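Local coordinates for berberine bridge enzyme-like protein (Arabidopsis thaliana, PDB 5D79) that carries flavin-adenine dinucleotide as an oxidoreductase of the berberine bridge enzyme-like family and takes part in the plant's adaptation to salt stress, at residues T144-T149 against S241-L246; I203-V208 against D223-I228. One frame throughout, in Å; residues are numbered along the deposited sequence.

Contact 1. Residues T144-T149 against S241-L246. With FAD (flavin-adenine dinucleotide), chain E; PO4 (phosphate ion), chain D.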
ATOM      1  N   THR A 144      18.865   9.102   9.086  1.00 24.14           N
ATOM      2  CA  THR A 144      18.043   8.023   9.611  1.00 25.30           C
ATOM      3  C   THR A 144      16.889   8.618  10.397  1.00 23.08           C
ATOM      4  O   THR A 144      16.847   9.820  10.637  1.00 27.61           O
ATOM      5  CB  THR A 144      18.852   7.049  10.525  1.00 21.35           C
ATOM      6  OG1 THR A 144      19.453   7.763  11.620  1.00 20.68           O
ATOM      7  CG2 THR A 144      19.922   6.334   9.721  1.00 20.89           C
ATOM      8  N   GLY A 145      15.952   7.777  10.794  1.00 22.17           N
ATOM      9  CA  GLY A 145      14.924   8.202  11.715  1.00 24.85           C
ATOM     10  C   GLY A 145      14.151   7.007  12.193  1.00 18.39           C
ATOM     11  O   GLY A 145      14.041   6.013  11.490  1.00 17.61           O
ATOM     12  N   TRP A 146      13.613   7.086  13.394  1.00 19.17           N
ATOM     13  CA  TRP A 146      12.696   6.047  13.822  1.00 26.87           C
ATOM     14  C   TRP A 146      11.266   6.512  13.583  1.00 27.20           C
ATOM     15  O   TRP A 146      10.918   7.672  13.820  1.00 27.90           O
ATOM     16  CB  TRP A 146      12.928   5.680  15.282  1.00 20.26           C
ATOM     17  CG  TRP A 146      14.069   4.733  15.460  1.00 21.82           C
ATOM     18  CD1 TRP A 146      15.380   5.053  15.702  1.00 22.83           C
ATOM     19  CD2 TRP A 146      14.010   3.304  15.405  1.00 26.32           C
ATOM     20  NE1 TRP A 146      16.140   3.909  15.806  1.00 24.21           N
ATOM     21  CE2 TRP A 146      15.324   2.820  15.624  1.00 28.25           C
ATOM     22  CE3 TRP A 146      12.975   2.381  15.189  1.00 25.96           C
ATOM     23  CZ2 TRP A 146      15.626   1.452  15.635  1.00 26.17           C
ATOM     24  CZ3 TRP A 146      13.279   1.024  15.201  1.00 26.84           C
ATOM     25  CH2 TRP A 146      14.593   0.575  15.422  1.00 27.23           C
ATOM     26  N   VAL A 147      10.442   5.612  13.068  1.00 21.42           N
ATOM     27  CA  VAL A 147       9.068   5.959  12.754  1.00 23.27           C
ATOM     28  C   VAL A 147       8.124   4.930  13.341  1.00 20.47           C
ATOM     29  O   VAL A 147       8.047   3.806  12.844  1.00 20.00           O
ATOM     30  CB  VAL A 147       8.831   6.046  11.232  1.00 22.09           C
ATOM     31  CG1 VAL A 147       7.488   6.749  10.943  1.00 21.13           C
ATOM     32  CG2 VAL A 147       9.994   6.758  10.551  1.00 19.14           C
ATOM     33  N   GLN A 148       7.413   5.317  14.395  1.00 21.29           N
ATOM     34  CA  GLN A 148       6.418   4.450  15.009  1.00 19.93           C
ATOM     35  C   GLN A 148       5.302   4.142  14.022  1.00 23.06           C
ATOM     36  O   GLN A 148       4.849   5.015  13.280  1.00 22.37           O
ATOM     37  CB  GLN A 148       5.845   5.084  16.270  1.00 20.97           C
ATOM     38  CG  GLN A 148       6.864   5.308  17.364  1.00 21.39           C
ATOM     39  CD  GLN A 148       6.213   5.458  18.727  1.00 23.63           C
ATOM     40  OE1 GLN A 148       5.151   6.049  18.850  1.00 24.28           O
ATOM     41  NE2 GLN A 148       6.841   4.902  19.752  1.00 24.15           N
ATOM     42  N   THR A 149       4.855   2.892  14.034  1.00 23.00           N
ATOM     43  CA  THR A 149       3.983   2.355  12.989  1.00 24.82           C
ATOM     44  C   THR A 149       2.564   2.940  12.923  1.00 29.68           C
ATOM     45  O   THR A 149       1.814   2.647  11.987  1.00 28.91           O
ATOM     46  CB  THR A 149       3.867   0.834  13.145  1.00 20.93           C
ATOM     47  OG1 THR A 149       3.632   0.525  14.524  1.00 18.07           O
ATOM     48  CG2 THR A 149       5.158   0.161  12.677  1.00 21.10           C
ATOM     49  N   SER A 241       7.834  -0.125  15.315  1.00 20.85           N
ATOM     50  CA  SER A 241       8.572   1.008  14.781  1.00 21.50           C
ATOM     51  C   SER A 241       9.461   0.612  13.599  1.00 23.39           C
ATOM     52  O   SER A 241       9.904  -0.532  13.505  1.00 27.18           O
ATOM     53  CB  SER A 241       9.402   1.637  15.900  1.00 19.44           C
ATOM     54  OG  SER A 241       9.760   2.958  15.574  1.00 22.81           O
ATOM     55  N   TRP A 242       9.690   1.556  12.688  1.00 23.12           N
ATOM     56  CA  TRP A 242      10.634   1.366  11.585  1.00 22.00           C
ATOM     57  C   TRP A 242      11.834   2.268  11.800  1.00 22.16           C
ATOM     58  O   TRP A 242      11.671   3.416  12.222  1.00 22.14           O
ATOM     59  CB  TRP A 242      10.027   1.711  10.218  1.00 17.73           C
ATOM     60  CG  TRP A 242       8.811   0.966   9.792  1.00 17.54           C
ATOM     61  CD1 TRP A 242       7.563   1.484   9.607  1.00 19.39           C
ATOM     62  CD2 TRP A 242       8.724  -0.422   9.445  1.00 19.19           C
ATOM     63  NE1 TRP A 242       6.695   0.500   9.193  1.00 17.72           N
ATOM     64  CE2 TRP A 242       7.383  -0.678   9.082  1.00 19.79           C
ATOM     65  CE3 TRP A 242       9.645  -1.477   9.427  1.00 19.22           C
ATOM     66  CZ2 TRP A 242       6.940  -1.945   8.694  1.00 17.69           C
ATOM     67  CZ3 TRP A 242       9.203  -2.737   9.046  1.00 17.19           C
ATOM     68  CH2 TRP A 242       7.858  -2.959   8.687  1.00 16.50           C
ATOM     69  N   LYS A 243      13.031   1.776  11.493  1.00 22.53           N
ATOM     70  CA  LYS A 243      14.178   2.677  11.366  1.00 24.24           C
ATOM     71  C   LYS A 243      14.451   2.885   9.890  1.00 20.39           C
ATOM     72  O   LYS A 243      14.913   1.978   9.205  1.00 19.71           O
ATOM     73  CB  LYS A 243      15.431   2.148  12.080  1.00 22.71           C
ATOM     74  CG  LYS A 243      16.523   3.221  12.191  1.00 21.27           C
ATOM     75  CD  LYS A 243      17.704   2.778  13.034  1.00 21.57           C
ATOM     76  CE  LYS A 243      18.795   3.839  13.014  1.00 23.01           C
ATOM     77  NZ  LYS A 243      19.774   3.655  14.133  1.00 24.50           N
ATOM     78  N   VAL A 244      14.132   4.082   9.405  1.00 21.16           N
ATOM     79  CA  VAL A 244      14.241   4.388   7.985  1.00 19.37           C
ATOM     80  C   VAL A 244      15.609   4.949   7.602  1.00 21.74           C
ATOM     81  O   VAL A 244      16.323   5.535   8.418  1.00 16.35           O
ATOM     82  CB  VAL A 244      13.133   5.388   7.530  1.00 15.08           C
ATOM     83  CG1 VAL A 244      11.759   4.807   7.781  1.00 17.60           C
ATOM     84  CG2 VAL A 244      13.281   6.732   8.225  1.00 16.45           C
ATOM     85  N   LYS A 245      15.973   4.731   6.345  1.00 22.64           N
ATOM     86  CA  LYS A 245      17.127   5.376   5.750  1.00 21.31           C
ATOM     87  C   LYS A 245      16.624   6.485   4.823  1.00 19.97           C
ATOM     88  O   LYS A 245      15.892   6.222   3.873  1.00 24.25           O
ATOM     89  CB  LYS A 245      17.982   4.358   4.986  1.00 21.71           C
ATOM     90  CG  LYS A 245      19.331   4.881   4.563  1.00 23.23           C
ATOM     91  CD  LYS A 245      20.123   5.324   5.779  1.00 24.99           C
ATOM     92  CE  LYS A 245      21.154   6.361   5.407  1.00 25.84           C
ATOM     93  NZ  LYS A 245      21.957   6.743   6.588  1.00 28.91           N
ATOM     94  N   LEU A 246      16.997   7.725   5.116  1.00 19.52           N
ATOM     95  CA  LEU A 246      16.583   8.861   4.291  1.00 21.07           C
ATOM     96  C   LEU A 246      17.445   8.970   3.031  1.00 21.05           C
ATOM     97  O   LEU A 246      18.649   8.750   3.077  1.00 23.00           O
ATOM     98  CB  LEU A 246      16.647  10.159   5.101  1.00 20.17           C
ATOM     99  CG  LEU A 246      15.775  10.198   6.370  1.00 20.73           C
ATOM    100  CD1 LEU A 246      15.928  11.514   7.138  1.00 19.92           C
ATOM    101  CD2 LEU A 246      14.294   9.907   6.068  1.00 19.80           C
TER
HETATM  102  PA  FAD E 603      -4.032  -0.988   7.649  1.00 19.33           P
HETATM  103  O1A FAD E 603      -5.424  -1.435   7.282  1.00 16.53           O
HETATM  104  O2A FAD E 603      -3.967  -0.319   9.002  1.00 22.48           O
HETATM  105  O5B FAD E 603      -3.018  -2.243   7.551  1.00 21.27           O
HETATM  106  C5B FAD E 603      -3.036  -3.119   6.433  1.00 21.66           C
HETATM  107  C4B FAD E 603      -2.452  -4.501   6.754  1.00 19.79           C
HETATM  108  O4B FAD E 603      -1.221  -4.342   7.437  1.00 17.36           O
HETATM  109  C3B FAD E 603      -3.379  -5.298   7.661  1.00 21.02           C
HETATM  110  O3B FAD E 603      -3.346  -6.673   7.343  1.00 17.24           O
HETATM  111  C2B FAD E 603      -2.806  -5.040   9.043  1.00 24.69           C
HETATM  112  O2B FAD E 603      -3.074  -6.096   9.948  1.00 24.27           O
HETATM  113  C1B FAD E 603      -1.321  -4.831   8.763  1.00 18.46           C
HETATM  114  N9A FAD E 603      -0.641  -3.918   9.707  1.00 16.91           N
HETATM  115  C8A FAD E 603      -0.827  -2.566   9.889  1.00 16.45           C
HETATM  116  N7A FAD E 603       0.032  -2.139  10.851  1.00 16.40           N
HETATM  117  C5A FAD E 603       0.763  -3.194  11.284  1.00 17.79           C
HETATM  118  C6A FAD E 603       1.770  -3.336  12.240  1.00 18.31           C
HETATM  119  N6A FAD E 603       2.363  -2.271  12.767  1.00 17.68           N
HETATM  120  N1A FAD E 603       2.336  -4.577  12.457  1.00 19.49           N
HETATM  121  C2A FAD E 603       1.915  -5.667  11.728  1.00 15.59           C
HETATM  122  N3A FAD E 603       0.915  -5.520  10.787  1.00 17.51           N
HETATM  123  C4A FAD E 603       0.349  -4.311  10.566  1.00 18.39           C
HETATM  124  N1  FAD E 603       0.092   1.336  -1.794  1.00 18.24           N
HETATM  125  C2  FAD E 603       1.186   1.586  -2.605  1.00 23.95           C
HETATM  126  O2  FAD E 603       2.273   1.043  -2.377  1.00 15.93           O
HETATM  127  N3  FAD E 603       1.056   2.470  -3.669  1.00 28.03           N
HETATM  128  C4  FAD E 603      -0.148   3.103  -3.936  1.00 25.29           C
HETATM  129  O4  FAD E 603      -0.194   3.965  -4.815  1.00 24.15           O
HETATM  130  C4X FAD E 603      -1.241   2.864  -3.102  1.00 22.61           C
HETATM  131  N5  FAD E 603      -2.422   3.575  -3.252  1.00 19.88           N
HETATM  132  C5X FAD E 603      -3.368   3.547  -2.238  1.00 19.29           C
HETATM  133  C6  FAD E 603      -4.445   4.431  -2.229  1.00 19.06           C
HETATM  134  C7  FAD E 603      -5.394   4.386  -1.205  1.00 20.95           C
HETATM  135  C7M FAD E 603      -6.555   5.335  -1.214  1.00 20.66           C
HETATM  136  C8  FAD E 603      -5.244   3.480  -0.153  1.00 21.00           C
HETATM  137  C8M FAD E 603      -6.262   3.393   0.946  1.00 16.28           C
HETATM  138  C9  FAD E 603      -4.172   2.596  -0.163  1.00 23.36           C
HETATM  139  C9A FAD E 603      -3.262   2.591  -1.225  1.00 22.54           C
HETATM  140  N10 FAD E 603      -2.211   1.689  -1.258  1.00 17.20           N
HETATM  141  C10 FAD E 603      -1.096   1.997  -2.012  1.00 16.46           C
HETATM  142  C1' FAD E 603      -2.251   0.443  -0.427  1.00 11.40           C
HETATM  143  C2' FAD E 603      -1.643   0.612   0.952  1.00 14.78           C
HETATM  144  O2' FAD E 603      -0.256   0.833   0.821  1.00 20.14           O
HETATM  145  C3' FAD E 603      -1.933  -0.659   1.741  1.00 15.36           C
HETATM  146  O3' FAD E 603      -3.327  -0.751   1.939  1.00 19.46           O
HETATM  147  C4' FAD E 603      -1.286  -0.646   3.104  1.00 12.97           C
HETATM  148  O4' FAD E 603      -1.121  -1.962   3.563  1.00 14.89           O
HETATM  149  C5' FAD E 603      -2.206   0.043   4.088  1.00 13.28           C
HETATM  150  O5' FAD E 603      -1.472   0.357   5.249  1.00 15.51           O
HETATM  151  P   FAD E 603      -2.273   1.013   6.472  1.00 18.14           P
HETATM  152  O1P FAD E 603      -1.413   1.009   7.708  1.00 15.08           O
HETATM  153  O2P FAD E 603      -2.731   2.409   6.131  1.00 13.22           O
HETATM  154  O3P FAD E 603      -3.553   0.032   6.497  1.00 22.20           O
HETATM  155  P   PO4 D 602      10.477   4.078  18.703  1.00 50.41           P
HETATM  156  O1  PO4 D 602      10.722   4.188  17.219  1.00 54.89           O
HETATM  157  O2  PO4 D 602      11.799   3.801  19.384  1.00 52.40           O
HETATM  158  O3  PO4 D 602       9.880   5.368  19.204  1.00 53.51           O
HETATM  159  O4  PO4 D 602       9.507   2.956  18.981  1.00 52.36           O
HETATM  160  O   HOH W   1      18.854   5.608  15.689  1.00 31.90           O
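Within the antiparallel sheet of the FAD-binding PCMH-type domain, strand 144-148 pairs with strand 241-245, and four backbone hydrogen bonds hold the register. Val147 and Trp242 form one hydrogen-bonded pair, with Val147 N to Trp242 O at 2.7 Å; Gly145 and Val244 form the other. Between them, Trp146 and Lys243 make a non-hydrogen-bonded pair whose side chains share one face. Lys243 CG stands anti to the backbone N (chi1 -168°) and the chain runs on extended, which lays its methylenes across the indole: CB sits 3.5 Å from the centroid of the Trp146 six-membered ring, only 9° off the normal. A water in the plane of that ring accepts a 2.7 Å bond from Lys243 NZ and a weak one from Trp146 NE1, bridging the two polar ends. On the reverse face, Val147 CG2 meets Val244 CG1 at 3.8 Å. Thr149, just past the strand, places CG2 over the five-membered ring of Trp242, whose NE1 is bonded to Val179 O. Thr149 is part of the FAD pocket, with Thr149 CB 3.5 Å from FAD N6A, the adenine amino nitrogen. The antiparallel pair thus belongs to the sheet of the PCMH-type FAD-binding domain, and the residue following strand 144-148 reaches the cofactor's adenine end.

Contact 2. Residues I203-V208 against D223-I228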
ATOM      1  N   ILE A 203      16.285  -0.096   7.823  1.00 18.39           N
ATOM      2  CA  ILE A 203      17.559  -0.625   8.285  1.00 18.44           C
ATOM      3  C   ILE A 203      17.523  -1.234   9.692  1.00 17.09           C
ATOM      4  O   ILE A 203      18.500  -1.825  10.140  1.00 18.91           O
ATOM      5  CB  ILE A 203      18.630   0.479   8.239  1.00 21.03           C
ATOM      6  CG1 ILE A 203      18.133   1.724   8.959  1.00 22.56           C
ATOM      7  CG2 ILE A 203      18.986   0.824   6.797  1.00 16.20           C
ATOM      8  CD1 ILE A 203      19.198   2.787   9.137  1.00 25.61           C
ATOM      9  N   ASP A 204      16.398  -1.084  10.382  1.00 22.93           N
ATOM     10  CA  ASP A 204      16.169  -1.692  11.701  1.00 23.27           C
ATOM     11  C   ASP A 204      14.679  -1.541  11.991  1.00 23.36           C
ATOM     12  O   ASP A 204      13.989  -0.796  11.297  1.00 24.40           O
ATOM     13  CB  ASP A 204      17.022  -1.035  12.804  1.00 22.71           C
ATOM     14  CG  ASP A 204      17.123  -1.891  14.083  1.00 25.22           C
ATOM     15  OD1 ASP A 204      16.223  -2.716  14.355  1.00 27.18           O
ATOM     16  OD2 ASP A 204      18.106  -1.726  14.835  1.00 23.37           O
ATOM     17  N   ALA A 205      14.181  -2.241  13.001  1.00 25.04           N
ATOM     18  CA  ALA A 205      12.760  -2.207  13.308  1.00 19.40           C
ATOM     19  C   ALA A 205      12.523  -2.792  14.671  1.00 20.01           C
ATOM     20  O   ALA A 205      13.347  -3.531  15.178  1.00 21.76           O
ATOM     21  CB  ALA A 205      11.968  -2.977  12.263  1.00 18.39           C
ATOM     22  N   LEU A 206      11.388  -2.453  15.264  1.00 21.84           N
ATOM     23  CA  LEU A 206      10.970  -3.079  16.510  1.00 25.10           C
ATOM     24  C   LEU A 206       9.707  -3.873  16.241  1.00 22.46           C
ATOM     25  O   LEU A 206       8.771  -3.350  15.642  1.00 23.52           O
ATOM     26  CB  LEU A 206      10.715  -2.038  17.607  1.00 25.53           C
ATOM     27  CG  LEU A 206      11.851  -1.109  18.022  1.00 22.36           C
ATOM     28  CD1 LEU A 206      11.321  -0.041  18.959  1.00 23.23           C
ATOM     29  CD2 LEU A 206      12.956  -1.893  18.675  1.00 22.62           C
ATOM     30  N   VAL A 207       9.680  -5.130  16.667  1.00 21.36           N
ATOM     31  CA  VAL A 207       8.479  -5.941  16.511  1.00 23.41           C
ATOM     32  C   VAL A 207       8.158  -6.711  17.813  1.00 26.12           C
ATOM     33  O   VAL A 207       9.058  -7.160  18.524  1.00 25.39           O
ATOM     34  CB  VAL A 207       8.632  -6.914  15.296  1.00 23.55           C
ATOM     35  CG1 VAL A 207       9.788  -7.873  15.507  1.00 24.06           C
ATOM     36  CG2 VAL A 207       7.338  -7.677  15.018  1.00 24.23           C
ATOM     37  N   VAL A 208       6.875  -6.820  18.149  1.00 21.47           N
ATOM     38  CA  VAL A 208       6.454  -7.713  19.222  1.00 22.63           C
ATOM     39  C   VAL A 208       6.042  -9.051  18.616  1.00 26.39           C
ATOM     40  O   VAL A 208       5.151  -9.098  17.756  1.00 23.22           O
ATOM     41  CB  VAL A 208       5.294  -7.130  20.048  1.00 30.27           C
ATOM     42  CG1 VAL A 208       4.700  -8.192  20.992  1.00 24.58           C
ATOM     43  CG2 VAL A 208       5.758  -5.899  20.820  1.00 28.34           C
ATOM     44  N   ASP A 223      16.158 -13.368   9.179  1.00 25.20           N
ATOM     45  CA  ASP A 223      14.970 -13.976   8.579  0.57 23.64           C
ATOM     46  C   ASP A 223      13.718 -13.184   8.971  1.00 24.89           C
ATOM     47  O   ASP A 223      12.865 -12.867   8.136  1.00 21.22           O
ATOM     48  CB  ASP A 223      14.830 -15.449   9.009  0.57 24.43           C
ATOM     49  CG  ASP A 223      15.308 -16.436   7.942  0.57 23.26           C
ATOM     50  OD1 ASP A 223      15.525 -16.016   6.788  0.57 24.51           O
ATOM     51  OD2 ASP A 223      15.450 -17.641   8.259  0.57 18.69           O
ATOM     52  N   TYR A 224      13.609 -12.873  10.257  1.00 22.89           N
ATOM     53  CA  TYR A 224      12.484 -12.100  10.748  1.00 22.18           C
ATOM     54  C   TYR A 224      12.498 -10.713  10.098  1.00 22.08           C
ATOM     55  O   TYR A 224      11.473 -10.246   9.582  1.00 22.87           O
ATOM     56  CB  TYR A 224      12.547 -12.002  12.278  1.00 19.27           C
ATOM     57  CG  TYR A 224      11.212 -11.884  13.002  1.00 24.06           C
ATOM     58  CD1 TYR A 224      10.102 -11.258  12.415  1.00 20.42           C
ATOM     59  CD2 TYR A 224      11.071 -12.392  14.291  1.00 28.44           C
ATOM     60  CE1 TYR A 224       8.899 -11.156  13.100  1.00 20.55           C
ATOM     61  CE2 TYR A 224       9.882 -12.293  14.977  1.00 29.77           C
ATOM     62  CZ  TYR A 224       8.800 -11.675  14.387  1.00 26.65           C
ATOM     63  OH  TYR A 224       7.630 -11.603  15.113  1.00 24.51           O
ATOM     64  N   PHE A 225      13.667 -10.067  10.121  1.00 19.44           N
ATOM     65  CA  PHE A 225      13.841  -8.724   9.557  1.00 19.20           C
ATOM     66  C   PHE A 225      13.502  -8.668   8.069  1.00 16.79           C
ATOM     67  O   PHE A 225      13.071  -7.647   7.534  1.00 14.60           O
ATOM     68  CB  PHE A 225      15.276  -8.232   9.773  1.00 21.94           C
ATOM     69  CG  PHE A 225      15.477  -6.790   9.392  1.00 23.11           C
ATOM     70  CD1 PHE A 225      14.891  -5.777  10.139  1.00 25.10           C
ATOM     71  CD2 PHE A 225      16.233  -6.448   8.283  1.00 21.40           C
ATOM     72  CE1 PHE A 225      15.054  -4.448   9.781  1.00 24.57           C
ATOM     73  CE2 PHE A 225      16.402  -5.126   7.923  1.00 19.82           C
ATOM     74  CZ  PHE A 225      15.813  -4.122   8.671  1.00 22.24           C
ATOM     75  N   TRP A 226      13.701  -9.785   7.396  1.00 19.66           N
ATOM     76  CA  TRP A 226      13.423  -9.866   5.978  1.00 18.24           C
ATOM     77  C   TRP A 226      11.910  -9.949   5.770  1.00 16.60           C
ATOM     78  O   TRP A 226      11.333  -9.179   4.997  1.00 16.15           O
ATOM     79  CB  TRP A 226      14.174 -11.071   5.388  1.00 19.06           C
ATOM     80  CG  TRP A 226      13.901 -11.411   3.963  1.00 16.84           C
ATOM     81  CD1 TRP A 226      14.560 -10.940   2.866  1.00 13.67           C
ATOM     82  CD2 TRP A 226      12.926 -12.342   3.479  1.00 14.84           C
ATOM     83  NE1 TRP A 226      14.037 -11.499   1.726  1.00 15.03           N
ATOM     84  CE2 TRP A 226      13.032 -12.366   2.079  1.00 16.63           C
ATOM     85  CE3 TRP A 226      11.962 -13.144   4.094  1.00 14.06           C
ATOM     86  CZ2 TRP A 226      12.212 -13.167   1.285  1.00 19.14           C
ATOM     87  CZ3 TRP A 226      11.156 -13.936   3.309  1.00 13.87           C
ATOM     88  CH2 TRP A 226      11.282 -13.945   1.924  1.00 18.26           C
ATOM     89  N   ALA A 227      11.270 -10.850   6.509  1.00 18.54           N
ATOM     90  CA  ALA A 227       9.854 -11.146   6.322  1.00 18.84           C
ATOM     91  C   ALA A 227       8.959  -9.932   6.545  1.00 18.53           C
ATOM     92  O   ALA A 227       7.972  -9.751   5.833  1.00 16.27           O
ATOM     93  CB  ALA A 227       9.435 -12.277   7.241  1.00 18.36           C
ATOM     94  N   ILE A 228       9.301  -9.098   7.523  1.00 22.15           N
ATOM     95  CA  ILE A 228       8.456  -7.948   7.843  1.00 24.85           C
ATOM     96  C   ILE A 228       8.572  -6.840   6.796  1.00 23.24           C
ATOM     97  O   ILE A 228       7.735  -5.942   6.751  1.00 19.40           O
ATOM     98  CB  ILE A 228       8.775  -7.358   9.251  1.00 20.14           C
ATOM     99  CG1 ILE A 228      10.240  -6.930   9.357  1.00 20.38           C
ATOM    100  CG2 ILE A 228       8.455  -8.364  10.332  1.00 21.93           C
ATOM    101  CD1 ILE A 228      10.579  -6.250  10.668  1.00 15.72           C
TER
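Two aromatic rings of helix 223-227 meet strand 203-208 in different ways: Tyr224 takes Val207 CG1 over one face, offset toward the rim, whereas Phe225 has Ala205 N at its edge, near the ring plane. This is helix-on-sheet packing inside the FAD-binding PCMH-type domain, the two axes crossing at 92° and 9.6 Å apart. No hydrogen bond joins the segments. Phe225 CG is anti to the backbone N (chi1 -172°), which carries the ring out to the strand, where CZ comes within 3.5 Å of Ile203 C and CE1 lies 3.5 Å from Asp204 CA. Phe225 and Ile228 also touch Met220 of helix 217-220. Replacing Phe225 with an alanine would probably open a gap beneath the backbone of Ile203 and Asp204 and leave Met220 without part of its apolar cover. Farther along the strand, Val207 CG2 approaches Tyr224 OH at 3.9 Å; the buried hydroxyl has its hydrogen bond with Phe236 O, which ties down the far end of the ring. Between the two aromatic contacts, the methyl of Ala205 points toward the helix and meets the end of an isoleucine chain, with Ala205 CB 3.9 Å from Ile228 CD1.

How the contacts relate
Followed from the N terminus, the chain first lays down strand 144-148, and contact 1 closes only when strand 238-248 returns beside it; 91 residues separate segments 144-149 and 241-246. Contact 2 is nested inside that loop: strand 202-208 is followed, after 14 intervening residues, by the segment 223-228 that packs on it, and the chain then leads into strand 238-248. That strand unites the two contacts, since it also pairs with strand 202-208, where Lys243 N lies 2.8 Å from Asp204 O, a probable hydrogen bond. Trp242 CH2 packs against Ile228 O at 3.6 Å, joining contact 1 to segment 223-228. Through strand 238-248 the two nested contacts join the sheet and its packed helix within the FAD-binding PCMH-type region.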